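Local coordinates for protein urocanate hydratase (Paenibacillus sp. Soil724D2, PDB 7NED) that probably hydrates thiourocanate during bacterial ergothioneine breakdown, using a bound NAD+ as its cofactor, at residues F351-L356 / I428-D433; A126-G131 / G493-A498. One frame throughout, in Å; residues are numbered along the deposited sequence.

From the N terminus, the chain first supplies A126-G131, a loop between helices 105-113 and 133-150. It then runs through the Rossmann-like region before reaching strand 351-355, goes through a largely helical excursion to I428-D433, where interaction 1 closes a loop of 71 residues, and finally arrives at G493-A498, where interaction 2 closes a much longer one of 361. The smaller loop thus lies wholly within the larger, and the two do not cross. Strands 428-441 and 490-498 are neighbours in one mixed sheet, joined here by S431 OG to V494 O and I428 O to A498 N. Together the contacts tie the loop A126-G131 to this mixed sheet beside the urocanate pocket.

Interaction 1 (F351-L356 / I428-D433); sequences FRWVAL and IAFSRD. With URO ((2E)-3-(1H-imidazol-4-yl)acrylic acid), chain B.
R352 starts with CG between its own N and carbonyl carbon (chi1 58°), close to the S431 carbonyl, and a bend at chi3 (58°) then carries the guanidinium past D433 to urocanate. The two strands, both from the urocanase C-terminal domain, form an antiparallel pair in a mixed sheet that also takes in strands from the N-terminal part of the chain. R352 with S431 and V354 with A429 are hydrogen-bonded pairs, two backbone bonds each, set between the non-hydrogen-bonded pairs F351/R432, W353/F430 and A355/I428. On the face of these last residues, covered by helices 360-373 and 407-420, F351, W353 and F430 make an aromatic cluster. The F351 and F430 rings are nearly parallel but slid apart, meeting at F351 CZ and F430 CD2, 3.3 Å apart. W353 puts its CB off-centre against the F430 ring in a CH-pi contact. Just past the last paired residue, D433 N lies over one face of the R352 guanidinium, while D433 OD2 comes within 3.0 Å of urocanate CAD. R352 grips the urocanate carboxylate with two prongs: NH1 donates to OAB at 2.9 Å, and NH2 to OAA, which lies in the guanidinium plane, at 2.6 Å.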
loop_
_atom_site.group_PDB
_atom_site.type_symbol
_atom_site.label_atom_id
_atom_site.label_comp_id
_atom_site.label_asym_id
_atom_site.label_seq_id
_atom_site.Cartn_x
_atom_site.Cartn_y
_atom_site.Cartn_z
ATOM N N PHE A 351 4.268 -17.887 -13.185
ATOM C CA PHE A 351 2.996 -17.773 -13.885
ATOM C C PHE A 351 2.270 -19.118 -13.846
ATOM O O PHE A 351 2.901 -20.171 -13.842
ATOM C CB PHE A 351 3.300 -17.242 -15.295
ATOM C CG PHE A 351 2.099 -16.942 -16.123
ATOM C CD1 PHE A 351 1.312 -15.831 -15.737
ATOM C CD2 PHE A 351 2.040 -17.331 -17.442
ATOM C CE1 PHE A 351 0.245 -15.394 -16.491
ATOM C CE2 PHE A 351 1.006 -16.855 -18.254
ATOM C CZ PHE A 351 0.102 -15.867 -17.781
ATOM N N ARG A 352 0.952 -19.088 -13.722
ATOM C CA ARG A 352 0.200 -20.329 -13.533
ATOM C C ARG A 352 -1.168 -20.167 -14.173
ATOM O O ARG A 352 -1.632 -19.053 -14.413
ATOM C CB ARG A 352 0.075 -20.662 -12.040
ATOM C CG ARG A 352 -0.620 -19.497 -11.268
ATOM C CD ARG A 352 -0.547 -19.633 -9.751
ATOM N NE ARG A 352 0.823 -19.707 -9.215
ATOM C CZ ARG A 352 1.098 -19.808 -7.916
ATOM N NH1 ARG A 352 0.108 -19.803 -7.019
ATOM N NH2 ARG A 352 2.353 -19.945 -7.502
ATOM N N TRP A 353 -1.833 -21.286 -14.434
ATOM C CA TRP A 353 -3.159 -21.214 -15.020
ATOM C C TRP A 353 -3.980 -22.392 -14.532
ATOM O O TRP A 353 -3.440 -23.405 -14.108
ATOM C CB TRP A 353 -3.094 -21.172 -16.552
ATOM C CG TRP A 353 -2.154 -22.159 -17.160
ATOM C CD1 TRP A 353 -2.486 -23.365 -17.711
ATOM C CD2 TRP A 353 -0.739 -22.009 -17.340
ATOM N NE1 TRP A 353 -1.372 -23.961 -18.223
ATOM C CE2 TRP A 353 -0.283 -23.169 -17.988
ATOM C CE3 TRP A 353 0.190 -21.007 -17.000
ATOM C CZ2 TRP A 353 1.056 -23.379 -18.302
ATOM C CZ3 TRP A 353 1.537 -21.210 -17.318
ATOM C CH2 TRP A 353 1.955 -22.385 -17.967
ATOM N N VAL A 354 -5.294 -22.223 -14.538
ATOM C CA VAL A 354 -6.209 -23.205 -13.971
ATOM C C VAL A 354 -7.293 -23.526 -14.983
ATOM O O VAL A 354 -7.907 -22.612 -15.541
ATOM C CB VAL A 354 -6.831 -22.686 -12.668
ATOM C CG1 VAL A 354 -7.900 -23.667 -12.117
ATOM C CG2 VAL A 354 -5.719 -22.464 -11.630
ATOM N N ALA A 355 -7.557 -24.821 -15.186
ATOM C CA ALA A 355 -8.623 -25.245 -16.097
ATOM C C ALA A 355 -9.941 -25.199 -15.327
ATOM O O ALA A 355 -10.278 -26.128 -14.598
ATOM C CB ALA A 355 -8.342 -26.648 -16.624
ATOM N N LEU A 356 -10.686 -24.103 -15.467
ATOM C CA LEU A 356 -11.924 -23.939 -14.711
ATOM C C LEU A 356 -12.977 -24.984 -15.072
ATOM O O LEU A 356 -13.895 -25.239 -14.271
ATOM C CB LEU A 356 -12.471 -22.540 -14.954
ATOM C CG LEU A 356 -11.492 -21.461 -14.481
ATOM C CD1 LEU A 356 -11.736 -20.126 -15.209
ATOM C CD2 LEU A 356 -11.579 -21.266 -12.976
ATOM N N ILE A 428 -10.031 -20.445 -18.928
ATOM C CA ILE A 428 -8.782 -20.680 -18.214
ATOM C C ILE A 428 -8.485 -19.446 -17.372
ATOM O O ILE A 428 -8.575 -18.312 -17.860
ATOM C CB ILE A 428 -7.615 -20.968 -19.179
ATOM C CG1 ILE A 428 -7.931 -22.174 -20.080
ATOM C CG2 ILE A 428 -6.295 -21.096 -18.411
ATOM C CD1 ILE A 428 -7.997 -23.526 -19.322
ATOM N N ALA A 429 -8.135 -19.656 -16.119
ATOM C CA ALA A 429 -7.736 -18.538 -15.272
ATOM C C ALA A 429 -6.222 -18.488 -15.238
ATOM O O ALA A 429 -5.571 -19.532 -15.138
ATOM C CB ALA A 429 -8.290 -18.696 -13.858
ATOM N N PHE A 430 -5.664 -17.278 -15.349
ATOM C CA PHE A 430 -4.229 -17.045 -15.268
ATOM C C PHE A 430 -3.903 -16.264 -14.002
ATOM O O PHE A 430 -4.606 -15.316 -13.642
ATOM C CB PHE A 430 -3.724 -16.261 -16.475
ATOM C CG PHE A 430 -3.630 -17.079 -17.731
ATOM C CD1 PHE A 430 -4.688 -17.120 -18.640
ATOM C CD2 PHE A 430 -2.475 -17.844 -17.984
ATOM C CE1 PHE A 430 -4.577 -17.909 -19.811
ATOM C CE2 PHE A 430 -2.365 -18.593 -19.118
ATOM C CZ PHE A 430 -3.431 -18.646 -20.027
ATOM N N SER A 431 -2.833 -16.649 -13.329
ATOM C CA SER A 431 -2.423 -15.819 -12.200
ATOM C C SER A 431 -0.940 -16.076 -11.964
ATOM O O SER A 431 -0.207 -16.451 -12.890
ATOM C CB SER A 431 -3.307 -16.093 -10.972
ATOM O OG SER A 431 -2.972 -15.222 -9.876
ATOM N N ARG A 432 -0.488 -15.832 -10.743
ATOM C CA ARG A 432 0.903 -16.067 -10.437
ATOM C C ARG A 432 1.046 -15.958 -8.932
ATOM O O ARG A 432 0.165 -15.448 -8.235
ATOM C CB ARG A 432 1.820 -15.068 -11.151
ATOM C CG ARG A 432 1.375 -13.568 -10.893
ATOM C CD ARG A 432 2.516 -12.529 -11.102
ATOM N NE ARG A 432 1.989 -11.157 -11.009
ATOM C CZ ARG A 432 1.709 -10.530 -9.860
ATOM N NH1 ARG A 432 1.905 -11.157 -8.709
ATOM N NH2 ARG A 432 1.231 -9.270 -9.866
ATOM N N ASP A 433 2.161 -16.459 -8.436
ATOM C CA ASP A 433 2.522 -16.125 -7.069
ATOM C C ASP A 433 2.821 -14.633 -6.989
ATOM O O ASP A 433 3.032 -13.972 -8.011
ATOM C CB ASP A 433 3.742 -16.940 -6.620
ATOM C CG ASP A 433 3.935 -16.908 -5.098
ATOM O OD1 ASP A 433 3.055 -16.379 -4.366
ATOM O OD2 ASP A 433 4.960 -17.428 -4.633
HETATM O OAA URO B . 2.436 -20.424 -4.927
HETATM C CAI URO B . 1.591 -19.986 -4.038
HETATM O OAB URO B . 0.435 -20.085 -4.151
HETATM C CAC URO B . 2.097 -19.294 -2.841
HETATM C CAD URO B . 3.384 -19.131 -2.679
HETATM C CAJ URO B . 3.687 -18.452 -1.475
HETATM C CAF URO B . 4.890 -18.366 -0.839
HETATM N NAH URO B . 4.750 -17.781 0.391
HETATM C CAE URO B . 3.469 -17.509 0.489
HETATM N NAG URO B . 2.783 -17.896 -0.609
#

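Interaction 2 (A126-G131 / G493-A498); sequences AWQYIG and GVTLVA
Q128 reaches across from its loop to T495 on strand 490-498, and one short bond carries the contact: NE2 donates to T495 OG1 over 2.7 Å, almost straight (168° at the hydrogen), with the hydroxyl oxygen lying close to the amide plane. The Q128 chain is extended beyond CG and slides past the T495 side chain in the opposite direction, with CG 3.4 Å from T495 OG1. T495 turns that hydroxyl toward the loop with OG1 anti to its carbonyl carbon (chi1 -62°). This is the tight part. A side chain at G493 would run into Q128 OE1, so the strand comes in bare at that point. The other side is looser: A126 comes no nearer than 4.5 Å, from its O to T495 OG1, and a water bridges the two, donating to A126 O at 2.7 Å and hydrogen-bonded to T495 OG1 at 2.8 Å. Q128 OE1 is taken by H434 NE2, which together with T495 fixes which way round the amide sits. An alanine in place of Q128 would probably leave H434 and the T495 hydroxyl each without its amide mate and open a gap beside G493. Between these two segments the link is polar, and Q128 probably acts in the second shell: its O accepts from R352 NH1, which holds the urocanate carboxylate, while its amide ties the loop carrying Y129 of the pocket to the strand.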
loop_
_atom_site.group_PDB
_atom_site.type_symbol
_atom_site.label_atom_id
_atom_site.label_comp_id
_atom_site.label_asym_id
_atom_site.label_seq_id
_atom_site.Cartn_x
_atom_site.Cartn_y
_atom_site.Cartn_z
ATOM N N ALA A 126 -6.471 -14.008 -2.117
ATOM C CA ALA A 126 -6.796 -13.641 -3.483
ATOM C C ALA A 126 -7.170 -14.847 -4.340
ATOM O O ALA A 126 -7.491 -14.670 -5.517
ATOM C CB ALA A 126 -5.621 -12.888 -4.116
ATOM N N TRP A 127 -7.096 -16.060 -3.780
ATOM C CA TRP A 127 -7.694 -17.283 -4.322
ATOM C C TRP A 127 -6.814 -17.683 -5.506
ATOM O O TRP A 127 -7.312 -18.119 -6.556
ATOM C CB TRP A 127 -9.100 -16.985 -4.818
ATOM C CG TRP A 127 -9.972 -16.487 -3.704
ATOM C CD1 TRP A 127 -9.727 -16.482 -2.347
ATOM C CD2 TRP A 127 -10.963 -15.483 -3.917
ATOM N NE1 TRP A 127 -10.649 -15.652 -1.699
ATOM C CE2 TRP A 127 -11.407 -15.026 -2.654
ATOM C CE3 TRP A 127 -11.557 -14.961 -5.072
ATOM C CZ2 TRP A 127 -12.424 -14.084 -2.520
ATOM C CZ3 TRP A 127 -12.596 -14.023 -4.929
ATOM C CH2 TRP A 127 -13.006 -13.595 -3.666
ATOM N N GLN A 128 -5.499 -17.503 -5.381
ATOM C CA GLN A 128 -4.606 -17.746 -6.517
ATOM C C GLN A 128 -3.722 -18.972 -6.318
ATOM O O GLN A 128 -2.867 -19.267 -7.167
ATOM C CB GLN A 128 -3.756 -16.478 -6.803
ATOM C CG GLN A 128 -4.653 -15.317 -7.208
ATOM C CD GLN A 128 -4.018 -13.915 -7.121
ATOM O OE1 GLN A 128 -3.088 -13.650 -6.332
ATOM N NE2 GLN A 128 -4.580 -12.989 -7.908
ATOM N N TYR A 129 -3.922 -19.675 -5.205
ATOM C CA TYR A 129 -3.187 -20.863 -4.846
ATOM C C TYR A 129 -3.712 -22.008 -5.684
ATOM O O TYR A 129 -4.927 -22.094 -5.916
ATOM C CB TYR A 129 -3.410 -21.106 -3.364
ATOM C CG TYR A 129 -2.720 -22.276 -2.752
ATOM C CD1 TYR A 129 -1.385 -22.206 -2.407
ATOM C CD2 TYR A 129 -3.428 -23.422 -2.450
ATOM C CE1 TYR A 129 -0.756 -23.298 -1.811
ATOM C CE2 TYR A 129 -2.809 -24.515 -1.859
ATOM C CZ TYR A 129 -1.462 -24.431 -1.543
ATOM O OH TYR A 129 -0.809 -25.487 -0.967
ATOM N N ILE A 130 -2.799 -22.825 -6.217
ATOM C CA ILE A 130 -3.226 -23.948 -7.039
ATOM C C ILE A 130 -2.860 -25.284 -6.419
ATOM O O ILE A 130 -3.015 -26.307 -7.069
ATOM C CB ILE A 130 -2.679 -23.866 -8.472
ATOM C CG1 ILE A 130 -1.117 -23.942 -8.491
ATOM C CG2 ILE A 130 -3.251 -22.596 -9.153
ATOM C CD1 ILE A 130 -0.530 -24.173 -9.856
ATOM N N GLY A 131 -2.420 -25.295 -5.159
ATOM C CA GLY A 131 -1.877 -26.480 -4.523
ATOM C C GLY A 131 -0.369 -26.386 -4.438
ATOM O O GLY A 131 0.229 -25.352 -4.712
ATOM N N GLY A 493 -1.011 -9.060 -6.294
ATOM C CA GLY A 493 -1.331 -10.189 -7.145
ATOM C C GLY A 493 -2.342 -9.763 -8.190
ATOM O O GLY A 493 -2.892 -8.662 -8.130
ATOM N N VAL A 494 -2.571 -10.645 -9.155
ATOM C CA VAL A 494 -3.438 -10.323 -10.288
ATOM C C VAL A 494 -4.022 -11.621 -10.834
ATOM O O VAL A 494 -3.341 -12.645 -10.878
ATOM C CB VAL A 494 -2.662 -9.543 -11.373
ATOM C CG1 VAL A 494 -1.545 -10.445 -12.016
ATOM C CG2 VAL A 494 -3.621 -9.005 -12.439
ATOM N N THR A 495 -5.299 -11.604 -11.197
ATOM C CA THR A 495 -5.924 -12.763 -11.849
ATOM C C THR A 495 -6.576 -12.278 -13.128
ATOM O O THR A 495 -7.163 -11.180 -13.159
ATOM C CB THR A 495 -6.984 -13.418 -10.949
ATOM O OG1 THR A 495 -6.353 -13.897 -9.758
ATOM C CG2 THR A 495 -7.659 -14.557 -11.657
ATOM N N LEU A 496 -6.438 -13.079 -14.182
ATOM C CA LEU A 496 -7.052 -12.847 -15.484
ATOM C C LEU A 496 -7.896 -14.050 -15.837
ATOM O O LEU A 496 -7.536 -15.186 -15.500
ATOM C CB LEU A 496 -6.009 -12.629 -16.577
ATOM C CG LEU A 496 -5.249 -11.305 -16.417
ATOM C CD1 LEU A 496 -3.933 -11.398 -17.189
ATOM C CD2 LEU A 496 -6.112 -10.129 -16.944
ATOM N N VAL A 497 -9.015 -13.806 -16.518
ATOM C CA VAL A 497 -9.882 -14.891 -16.976
ATOM C C VAL A 497 -9.832 -14.881 -18.489
ATOM O O VAL A 497 -10.235 -13.897 -19.126
ATOM C CB VAL A 497 -11.324 -14.737 -16.475
ATOM C CG1 VAL A 497 -12.174 -15.943 -16.972
ATOM C CG2 VAL A 497 -11.354 -14.600 -14.962
ATOM N N ALA A 498 -9.307 -15.950 -19.057
ATOM C CA ALA A 498 -9.308 -16.145 -20.506
ATOM C C ALA A 498 -10.588 -16.903 -20.832
ATOM O O ALA A 498 -10.617 -18.136 -20.847
ATOM C CB ALA A 498 -8.064 -16.905 -20.947
HETATM O O HOH W 1 -8.184 -15.141 -8.055
#